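Local structure of CADD-like protein of unknown function (Nostoc punctiforme, 3B5O) at residues 54-59 with 80-85; 64-69 with 73-78; 140-145 with 189-194. The protein is of unknown function but resembles CADD and belongs to the all-helical haem-oxygenase-like clan, consistent with a role as an oxidoreductase. One frame throughout, in Å; residues are numbered along the deposited sequence. Where two conformers were deposited one is given.

All three contacts are apolar helix-helix packing, with no hydrogen bond passing between paired segments. Interactions 1 and 2 join the same two antiparallel helices, 38-68 and 72-85. In interaction 2, near the turn, alanines allow a segment-axis spacing of 8.0 Å; in interaction 1, further along, branched side chains accompany a segment-axis spacing of 9.8 Å and burial is only partial. Interaction 3 joins helices 135-163 and 190-196, its segment axes 10.8 Å apart at closest, with a tyrosine ring and a leucine between them. Interactions 2 and 3 are buried, although interaction 2 lies further from the chain's centre. Leu78 of interaction 2 connects the set, packing on Thr59, Thr142 and Leu191.

Interaction 1: 54-59 with 80-85; sequences ELVGFT and ENIDEE
Val56 and Thr59 pack against Ile82 and Glu85 in an antiparallel helix-helix contact, partly buried, between helices 38-68 and 72-85. The segment axes approach to 9.8 Å at 160°, and 221 Å² is covered in total. Val56 divides its methyls between two turns of the partner: CG1, set anti to the backbone N (chi1 -178°), meets Ile82 CG2 at 4.1 Å, while CG2 lies 3.9 Å from Glu85 CB. Thr59 and Ile82 run past each other in opposite directions, Thr59 CG2 lying 3.7 Å from Ile82 CG1 and 4.0 Å from Ile82 CD1. The threonine's polar branch stays on its own helix, where OG1 donates to Leu55 O at 2.8 Å. The Thr59 N-H reaches that oxygen from the opposite face of the carbonyl plane, so two donors grip it. A serine in place of Thr59 would probably leave Ile82 CG1 and CD1 without their methyl partner and open a gap between the helices. Beyond the pair, Val56 also packs on Met86, and Glu85 OE1 makes a weak hydrogen bond with His95. With the hydroxyl satisfied locally and only carbons meeting across, the association rests on dispersion and burial rather than on polar pairing.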
loop_
_atom_site.group_PDB
_atom_site.type_symbol
_atom_site.label_atom_id
_atom_site.label_comp_id
_atom_site.label_asym_id
_atom_site.label_seq_id
_atom_site.Cartn_x
_atom_site.Cartn_y
_atom_site.Cartn_z
ATOM N N GLU A 54 2.585 -5.001 7.261
ATOM C CA GLU A 54 1.283 -5.283 7.808
ATOM C C GLU A 54 0.256 -5.719 6.780
ATOM O O GLU A 54 -0.676 -6.461 7.111
ATOM C CB GLU A 54 0.789 -4.069 8.590
ATOM C CG GLU A 54 1.662 -3.758 9.795
ATOM C CD GLU A 54 1.661 -4.873 10.799
ATOM O OE1 GLU A 54 0.572 -5.306 11.244
ATOM O OE2 GLU A 54 2.747 -5.369 11.099
ATOM N N LEU A 55 0.416 -5.278 5.542
ATOM C CA LEU A 55 -0.547 -5.643 4.507
ATOM C C LEU A 55 -0.585 -7.152 4.245
ATOM O O LEU A 55 -1.600 -7.657 3.812
ATOM C CB LEU A 55 -0.324 -4.852 3.222
ATOM C CG LEU A 55 -0.782 -3.395 3.205
ATOM C CD1 LEU A 55 -0.260 -2.731 1.941
ATOM C CD2 LEU A 55 -2.339 -3.306 3.319
ATOM N N VAL A 56 0.487 -7.887 4.547
ATOM C CA VAL A 56 0.458 -9.338 4.367
ATOM C C VAL A 56 -0.593 -9.933 5.324
ATOM O O VAL A 56 -1.430 -10.748 4.917
ATOM C CB VAL A 56 1.818 -9.961 4.562
ATOM C CG1 VAL A 56 1.729 -11.447 4.311
ATOM C CG2 VAL A 56 2.851 -9.328 3.604
ATOM N N GLY A 57 -0.569 -9.499 6.584
ATOM C CA GLY A 57 -1.560 -9.952 7.543
ATOM C C GLY A 57 -2.973 -9.538 7.176
ATOM O O GLY A 57 -3.913 -10.314 7.378
ATOM N N PHE A 58 -3.152 -8.322 6.648
ATOM C CA PHE A 58 -4.498 -7.942 6.220
ATOM C C PHE A 58 -4.962 -8.805 5.051
ATOM O O PHE A 58 -6.125 -9.170 4.967
ATOM C CB PHE A 58 -4.572 -6.456 5.877
ATOM C CG PHE A 58 -4.429 -5.560 7.075
ATOM C CD1 PHE A 58 -5.338 -5.622 8.113
ATOM C CD2 PHE A 58 -3.430 -4.608 7.130
ATOM C CE1 PHE A 58 -5.199 -4.793 9.216
ATOM C CE2 PHE A 58 -3.309 -3.779 8.227
ATOM C CZ PHE A 58 -4.181 -3.879 9.245
ATOM N N THR A 59 -4.051 -9.119 4.135
ATOM C CA THR A 59 -4.401 -9.988 2.998
ATOM C C THR A 59 -4.825 -11.382 3.504
ATOM O O THR A 59 -5.755 -11.991 2.961
ATOM C CB THR A 59 -3.237 -10.081 1.996
ATOM O OG1 THR A 59 -2.910 -8.758 1.546
ATOM C CG2 THR A 59 -3.628 -10.919 0.791
ATOM N N GLU A 80 -1.736 -16.904 -3.201
ATOM C CA GLU A 80 -0.607 -16.655 -4.086
ATOM C C GLU A 80 0.020 -15.276 -3.831
ATOM O O GLU A 80 1.244 -15.144 -3.824
ATOM C CB GLU A 80 -1.008 -16.862 -5.552
ATOM C CG GLU A 80 -1.384 -18.321 -5.845
ATOM C CD GLU A 80 -1.829 -18.547 -7.277
ATOM O OE1 GLU A 80 -1.381 -17.783 -8.161
ATOM O OE2 GLU A 80 -2.613 -19.502 -7.512
ATOM N N ASN A 81 -0.811 -14.244 -3.604
ATOM C CA ASN A 81 -0.296 -12.907 -3.287
ATOM C C ASN A 81 0.560 -12.966 -2.034
ATOM O O ASN A 81 1.670 -12.437 -2.005
ATOM C CB ASN A 81 -1.413 -11.883 -3.012
ATOM C CG ASN A 81 -2.196 -11.475 -4.248
ATOM O OD1 ASN A 81 -3.128 -10.681 -4.145
ATOM N ND2 ASN A 81 -1.837 -11.997 -5.393
ATOM N N ILE A 82 0.028 -13.605 -0.992
ATOM C CA ILE A 82 0.753 -13.737 0.270
ATOM C C ILE A 82 2.082 -14.450 0.058
ATOM O O ILE A 82 3.130 -13.983 0.505
ATOM C CB ILE A 82 -0.104 -14.493 1.306
ATOM C CG1 ILE A 82 -1.264 -13.616 1.768
ATOM C CG2 ILE A 82 0.720 -14.936 2.496
ATOM C CD1 ILE A 82 -2.386 -14.398 2.389
ATOM N N ASP A 83 2.042 -15.552 -0.678
ATOM C CA ASP A 83 3.263 -16.322 -0.966
ATOM C C ASP A 83 4.300 -15.439 -1.677
ATOM O O ASP A 83 5.481 -15.434 -1.322
ATOM C CB ASP A 83 2.958 -17.538 -1.857
ATOM C CG ASP A 83 2.112 -18.596 -1.178
ATOM O OD1 ASP A 83 1.927 -18.549 0.048
ATOM O OD2 ASP A 83 1.626 -19.493 -1.907
ATOM N N GLU A 84 3.851 -14.675 -2.674
ATOM C CA GLU A 84 4.750 -13.770 -3.393
ATOM C C GLU A 84 5.313 -12.668 -2.491
ATOM O O GLU A 84 6.509 -12.419 -2.464
ATOM C CB GLU A 84 4.041 -13.164 -4.602
ATOM C CG GLU A 84 4.891 -12.162 -5.369
ATOM N N GLU A 85 4.464 -12.018 -1.705
ATOM C CA GLU A 85 4.958 -10.983 -0.813
ATOM C C GLU A 85 5.959 -11.538 0.209
ATOM O O GLU A 85 6.846 -10.831 0.649
ATOM C CB GLU A 85 3.802 -10.268 -0.070
ATOM C CG GLU A 85 2.856 -9.492 -0.990
ATOM C CD GLU A 85 3.560 -8.460 -1.844
ATOM O OE1 GLU A 85 4.324 -7.649 -1.282
ATOM O OE2 GLU A 85 3.342 -8.473 -3.076
#

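Interaction 2: 64-69 with 73-78; sequences RKALGA and GVAQEL
A helical hairpin brings Ala66 and Leu67, near the end of helix 38-68, against Val74 and Ala75, near the start of helix 72-85. The connection is short, with three residues separating the two segments. The chain therefore reverses almost at once, and the segment axes run antiparallel at 160° with a closest approach of 8.0 Å. Ala66 and Ala75 mark the register, their CA atoms 5.4 Å apart.

Both of these alanines direct CB toward the partner helix. Ala66 CB lies 4.2 Å from Ala75 CB and also rests 3.9 Å from the backbone atom Ala75 N, so the methyl sits against the main chain as well as the side chain. With chi1 at 176°, Val74 swings CG1 away from its own backbone N and brings it within 3.9 Å of Ala66 CB. One alanine methyl is thus touched by two successive residues of the facing helix. Leu67 comes in from the more exposed flank, where its CD2 branch leans over Ala75 CB; this leucine was deposited in two conformers, and the very short carbon-carbon approach is doubtful evidence of real strain.

Neighbours fix the hairpin in the fold. Val74 continues onto Ser194 and Val195 of helix 190-196 and onto Leu139 of helix 135-163, while Trp71 in the turn packs on Ala66. Lys65 NZ is hydrogen-bonded to Arg133 O, and Gly73 N pairs with Tyr198 OH.

No hydrogen bond links the segments; backbone groups bond along each helix instead, as Gly68 N does to Arg64 O and Leu78 N to Val74 O. The chemistry is therefore that of small apolar groups: single methyls at the centre let the backbones approach closely, and the larger valine and leucine fill in beside them.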
loop_
_atom_site.group_PDB
_atom_site.type_symbol
_atom_site.label_atom_id
_atom_site.label_comp_id
_atom_site.label_asym_id
_atom_site.label_seq_id
_atom_site.Cartn_x
_atom_site.Cartn_y
_atom_site.Cartn_z
ATOM N N ARG A 64 -9.253 -15.348 4.549
ATOM C CA ARG A 64 -10.166 -16.058 5.433
ATOM C C ARG A 64 -11.614 -15.650 5.209
ATOM O O ARG A 64 -12.523 -16.486 5.268
ATOM C CB ARG A 64 -9.753 -15.839 6.886
ATOM C CG ARG A 64 -8.437 -16.514 7.198
ATOM C CD ARG A 64 -7.807 -16.105 8.530
ATOM N NE ARG A 64 -6.711 -17.039 8.737
ATOM C CZ ARG A 64 -6.818 -18.217 9.361
ATOM N NH1 ARG A 64 -7.920 -18.576 10.030
ATOM N NH2 ARG A 64 -5.777 -18.987 9.370
ATOM N N LYS A 65 -11.837 -14.367 4.941
ATOM C CA LYS A 65 -13.187 -13.902 4.607
ATOM C C LYS A 65 -13.672 -14.573 3.317
ATOM O O LYS A 65 -14.827 -15.001 3.215
ATOM C CB LYS A 65 -13.219 -12.384 4.453
ATOM C CG LYS A 65 -13.137 -11.643 5.753
ATOM C CD LYS A 65 -14.472 -11.576 6.505
ATOM C CE LYS A 65 -14.281 -10.960 7.867
ATOM N NZ LYS A 65 -15.597 -10.739 8.563
ATOM N N ALA A 66 -12.805 -14.651 2.323
ATOM C CA ALA A 66 -13.164 -15.266 1.045
ATOM C C ALA A 66 -13.499 -16.740 1.249
ATOM O O ALA A 66 -14.520 -17.225 0.766
ATOM C CB ALA A 66 -12.058 -15.091 0.037
ATOM N N LEU A 67 -12.651 -17.464 1.967
ATOM C CA LEU A 67 -12.943 -18.881 2.269
ATOM C C LEU A 67 -14.274 -19.037 2.973
ATOM O O LEU A 67 -15.080 -19.925 2.632
ATOM C CB LEU A 67 -11.864 -19.490 3.160
ATOM C CG LEU A 67 -10.532 -19.813 2.500
ATOM C CD1 LEU A 67 -9.567 -20.305 3.569
ATOM C CD2 LEU A 67 -10.653 -20.841 1.356
ATOM N N GLY A 68 -14.507 -18.190 3.966
ATOM C CA GLY A 68 -15.730 -18.241 4.767
ATOM C C GLY A 68 -16.996 -18.082 3.955
ATOM O O GLY A 68 -18.038 -18.647 4.307
ATOM N N ALA A 69 -16.899 -17.325 2.868
ATOM C CA ALA A 69 -18.017 -17.055 1.959
ATOM C C ALA A 69 -18.104 -18.059 0.812
ATOM O O ALA A 69 -19.006 -17.959 -0.030
ATOM C CB ALA A 69 -17.877 -15.630 1.385
ATOM N N GLY A 73 -11.822 -19.561 -5.298
ATOM C CA GLY A 73 -10.876 -19.041 -6.273
ATOM C C GLY A 73 -10.194 -17.765 -5.809
ATOM O O GLY A 73 -9.032 -17.522 -6.133
ATOM N N VAL A 74 -10.944 -16.940 -5.088
ATOM C CA VAL A 74 -10.402 -15.695 -4.537
ATOM C C VAL A 74 -9.423 -16.011 -3.408
ATOM O O VAL A 74 -8.327 -15.447 -3.352
ATOM C CB VAL A 74 -11.531 -14.789 -4.012
ATOM C CG1 VAL A 74 -10.955 -13.528 -3.334
ATOM C CG2 VAL A 74 -12.487 -14.387 -5.147
ATOM N N ALA A 75 -9.796 -16.927 -2.522
ATOM C CA ALA A 75 -8.883 -17.356 -1.461
ATOM C C ALA A 75 -7.583 -17.874 -2.064
ATOM O O ALA A 75 -6.507 -17.623 -1.540
ATOM C CB ALA A 75 -9.539 -18.395 -0.558
ATOM N N GLN A 76 -7.673 -18.618 -3.169
ATOM C CA GLN A 76 -6.472 -19.139 -3.801
ATOM C C GLN A 76 -5.596 -18.014 -4.348
ATOM O O GLN A 76 -4.383 -18.024 -4.157
ATOM C CB GLN A 76 -6.825 -20.123 -4.928
ATOM C CG GLN A 76 -5.605 -20.719 -5.624
ATOM C CD GLN A 76 -4.685 -21.436 -4.659
ATOM O OE1 GLN A 76 -5.133 -22.260 -3.865
ATOM N NE2 GLN A 76 -3.397 -21.110 -4.702
ATOM N N GLU A 77 -6.207 -17.044 -5.027
ATOM C CA GLU A 77 -5.459 -15.903 -5.558
ATOM C C GLU A 77 -4.783 -15.134 -4.414
ATOM O O GLU A 77 -3.634 -14.730 -4.519
ATOM C CB GLU A 77 -6.364 -14.957 -6.330
ATOM C CG GLU A 77 -5.642 -13.828 -7.034
ATOM C CD GLU A 77 -4.778 -14.290 -8.216
ATOM O OE1 GLU A 77 -5.008 -15.398 -8.734
ATOM O OE2 GLU A 77 -3.865 -13.534 -8.614
ATOM N N LEU A 78 -5.508 -14.952 -3.312
ATOM C CA LEU A 78 -4.942 -14.221 -2.165
ATOM C C LEU A 78 -3.798 -14.993 -1.523
ATOM O O LEU A 78 -2.802 -14.407 -1.115
ATOM C CB LEU A 78 -6.021 -13.878 -1.148
ATOM C CG LEU A 78 -7.024 -12.853 -1.665
ATOM C CD1 LEU A 78 -8.166 -12.721 -0.671
ATOM C CD2 LEU A 78 -6.363 -11.507 -1.950
#

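Interaction 3: 140-145 with 189-194; sequences GATYAI and AGLRTS
Leu191, Tyr143 and Arg192 carry this buried contact, with nearly equal areas of Leu191 and Tyr143 buried by the facing segment, 58 and 57 Å². The segments lie on helices 190-196 and 135-163; their axes run antiparallel at 157° and come no closer than 10.8 Å, a wide spacing bridged by large side chains. Tyr143 and Leu191 are the nearest pair along the backbone, with CA atoms 7.3 Å apart.

Leu191 reaches across with its CD2 branch. Because CG stands anti to the backbone N (chi1 -172°), the branched end extends to the other helix, where CD2 lies 4.0 Å from Tyr143 CA and 4.2 Å from Tyr143 CD1. The methyl is at the edge of the tyrosine ring, close to its plane, so this is edge packing and not a methyl laid over the face. The same CD2 also meets Thr142 CG2 at 4.1 Å, the two side chains crossing at about a right angle. One leucine methyl therefore touches two consecutive residues of the opposite helix.

The ring of Tyr143 passes on to Arg192, whose CB is 4.3 Å from CE1; the approach involves the aliphatic base of the arginine and not its charged end. That end makes a weak hydrogen bond from NH1 to Asn5 OD1. The phenol oxygen of Tyr143 is bonded to Asn12 ND2, which ties down the far end of the ring, and Thr142 OG1 is satisfied by Val138 O, while its methyl packs on Leu191 and Leu78. Within 189-194, Ser194 OG donates to Leu191 O at 2.9 Å.

Around the pair, helix 2-18 meets Tyr143 and Arg192 through Thr8, helix 72-85 sends Leu78 against both Thr142 and Leu191, helix 118-131 sets Phe131 on Thr142, and helix 204-230 packs on Ala144, placing the contact inside a bundle of helices.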
loop_
_atom_site.group_PDB
_atom_site.type_symbol
_atom_site.label_atom_id
_atom_site.label_comp_id
_atom_site.label_asym_id
_atom_site.label_seq_id
_atom_site.Cartn_x
_atom_site.Cartn_y
_atom_site.Cartn_z
ATOM N N GLY A 140 -13.227 -5.366 -1.584
ATOM C CA GLY A 140 -13.055 -4.035 -2.142
ATOM C C GLY A 140 -11.834 -3.337 -1.567
ATOM O O GLY A 140 -11.062 -2.711 -2.289
ATOM N N ALA A 141 -11.700 -3.387 -0.250
ATOM C CA ALA A 141 -10.514 -2.810 0.393
ATOM C C ALA A 141 -9.233 -3.507 -0.086
ATOM O O ALA A 141 -8.177 -2.874 -0.264
ATOM C CB ALA A 141 -10.641 -2.889 1.904
ATOM N N THR A 142 -9.314 -4.821 -0.270
ATOM C CA THR A 142 -8.177 -5.581 -0.741
ATOM C C THR A 142 -7.837 -5.197 -2.184
ATOM O O THR A 142 -6.670 -5.053 -2.547
ATOM C CB THR A 142 -8.465 -7.095 -0.612
ATOM O OG1 THR A 142 -8.815 -7.402 0.736
ATOM C CG2 THR A 142 -7.250 -7.948 -1.025
ATOM N N TYR A 143 -8.860 -4.991 -3.012
ATOM C CA TYR A 143 -8.622 -4.548 -4.374
ATOM C C TYR A 143 -8.000 -3.143 -4.386
ATOM O O TYR A 143 -7.204 -2.835 -5.253
ATOM C CB TYR A 143 -9.923 -4.625 -5.199
ATOM C CG TYR A 143 -9.692 -4.306 -6.650
ATOM C CD1 TYR A 143 -8.885 -5.117 -7.421
ATOM C CD2 TYR A 143 -10.209 -3.168 -7.234
ATOM C CE1 TYR A 143 -8.614 -4.816 -8.743
ATOM C CE2 TYR A 143 -9.931 -2.857 -8.550
ATOM C CZ TYR A 143 -9.133 -3.675 -9.291
ATOM O OH TYR A 143 -8.879 -3.355 -10.612
ATOM N N ALA A 144 -8.340 -2.308 -3.412
ATOM C CA ALA A 144 -7.702 -1.002 -3.284
ATOM C C ALA A 144 -6.186 -1.106 -3.068
ATOM O O ALA A 144 -5.441 -0.267 -3.565
ATOM C CB ALA A 144 -8.342 -0.175 -2.209
ATOM N N ILE A 145 -5.742 -2.120 -2.341
ATOM C CA ILE A 145 -4.309 -2.361 -2.184
ATOM C C ILE A 145 -3.689 -2.629 -3.545
ATOM O O ILE A 145 -2.638 -2.077 -3.874
ATOM C CB ILE A 145 -4.010 -3.567 -1.264
ATOM C CG1 ILE A 145 -4.586 -3.380 0.137
ATOM C CG2 ILE A 145 -2.495 -3.832 -1.184
ATOM C CD1 ILE A 145 -4.546 -4.708 0.973
ATOM N N ALA A 189 -4.832 -8.556 -12.680
ATOM C CA ALA A 189 -6.003 -9.113 -13.330
ATOM C C ALA A 189 -6.507 -10.302 -12.542
ATOM O O ALA A 189 -7.706 -10.564 -12.508
ATOM C CB ALA A 189 -5.670 -9.531 -14.762
ATOM N N GLY A 190 -5.575 -11.019 -11.913
ATOM C CA GLY A 190 -5.876 -12.247 -11.194
ATOM C C GLY A 190 -6.896 -12.042 -10.095
ATOM O O GLY A 190 -7.839 -12.831 -9.959
ATOM N N LEU A 191 -6.721 -10.984 -9.306
ATOM C CA LEU A 191 -7.675 -10.716 -8.224
ATOM C C LEU A 191 -9.030 -10.311 -8.788
ATOM O O LEU A 191 -10.049 -10.870 -8.392
ATOM C CB LEU A 191 -7.144 -9.664 -7.236
ATOM C CG LEU A 191 -8.003 -9.472 -5.977
ATOM C CD1 LEU A 191 -8.220 -10.794 -5.181
ATOM C CD2 LEU A 191 -7.411 -8.346 -5.086
ATOM N N ARG A 192 -9.052 -9.381 -9.743
ATOM C CA ARG A 192 -10.304 -8.960 -10.354
ATOM C C ARG A 192 -11.047 -10.140 -10.964
ATOM O O ARG A 192 -12.235 -10.299 -10.724
ATOM C CB ARG A 192 -10.082 -7.868 -11.426
ATOM C CG ARG A 192 -11.321 -7.582 -12.288
ATOM C CD ARG A 192 -11.102 -6.409 -13.248
ATOM N NE ARG A 192 -9.982 -6.631 -14.157
ATOM C CZ ARG A 192 -10.010 -7.427 -15.226
ATOM N NH1 ARG A 192 -11.103 -8.110 -15.549
ATOM N NH2 ARG A 192 -8.917 -7.551 -15.977
ATOM N N THR A 193 -10.352 -10.961 -11.749
ATOM C CA THR A 193 -11.021 -12.066 -12.431
ATOM C C THR A 193 -11.524 -13.104 -11.444
ATOM O O THR A 193 -12.603 -13.664 -11.644
ATOM C CB THR A 193 -10.137 -12.717 -13.511
ATOM O OG1 THR A 193 -8.971 -13.282 -12.922
ATOM C CG2 THR A 193 -9.710 -11.689 -14.521
ATOM N N SER A 194 -10.792 -13.321 -10.342
ATOM C CA SER A 194 -11.261 -14.276 -9.349
ATOM C C SER A 194 -12.510 -13.779 -8.640
ATOM O O SER A 194 -13.447 -14.534 -8.434
ATOM C CB SER A 194 -10.151 -14.665 -8.367
ATOM O OG SER A 194 -9.839 -13.636 -7.458
#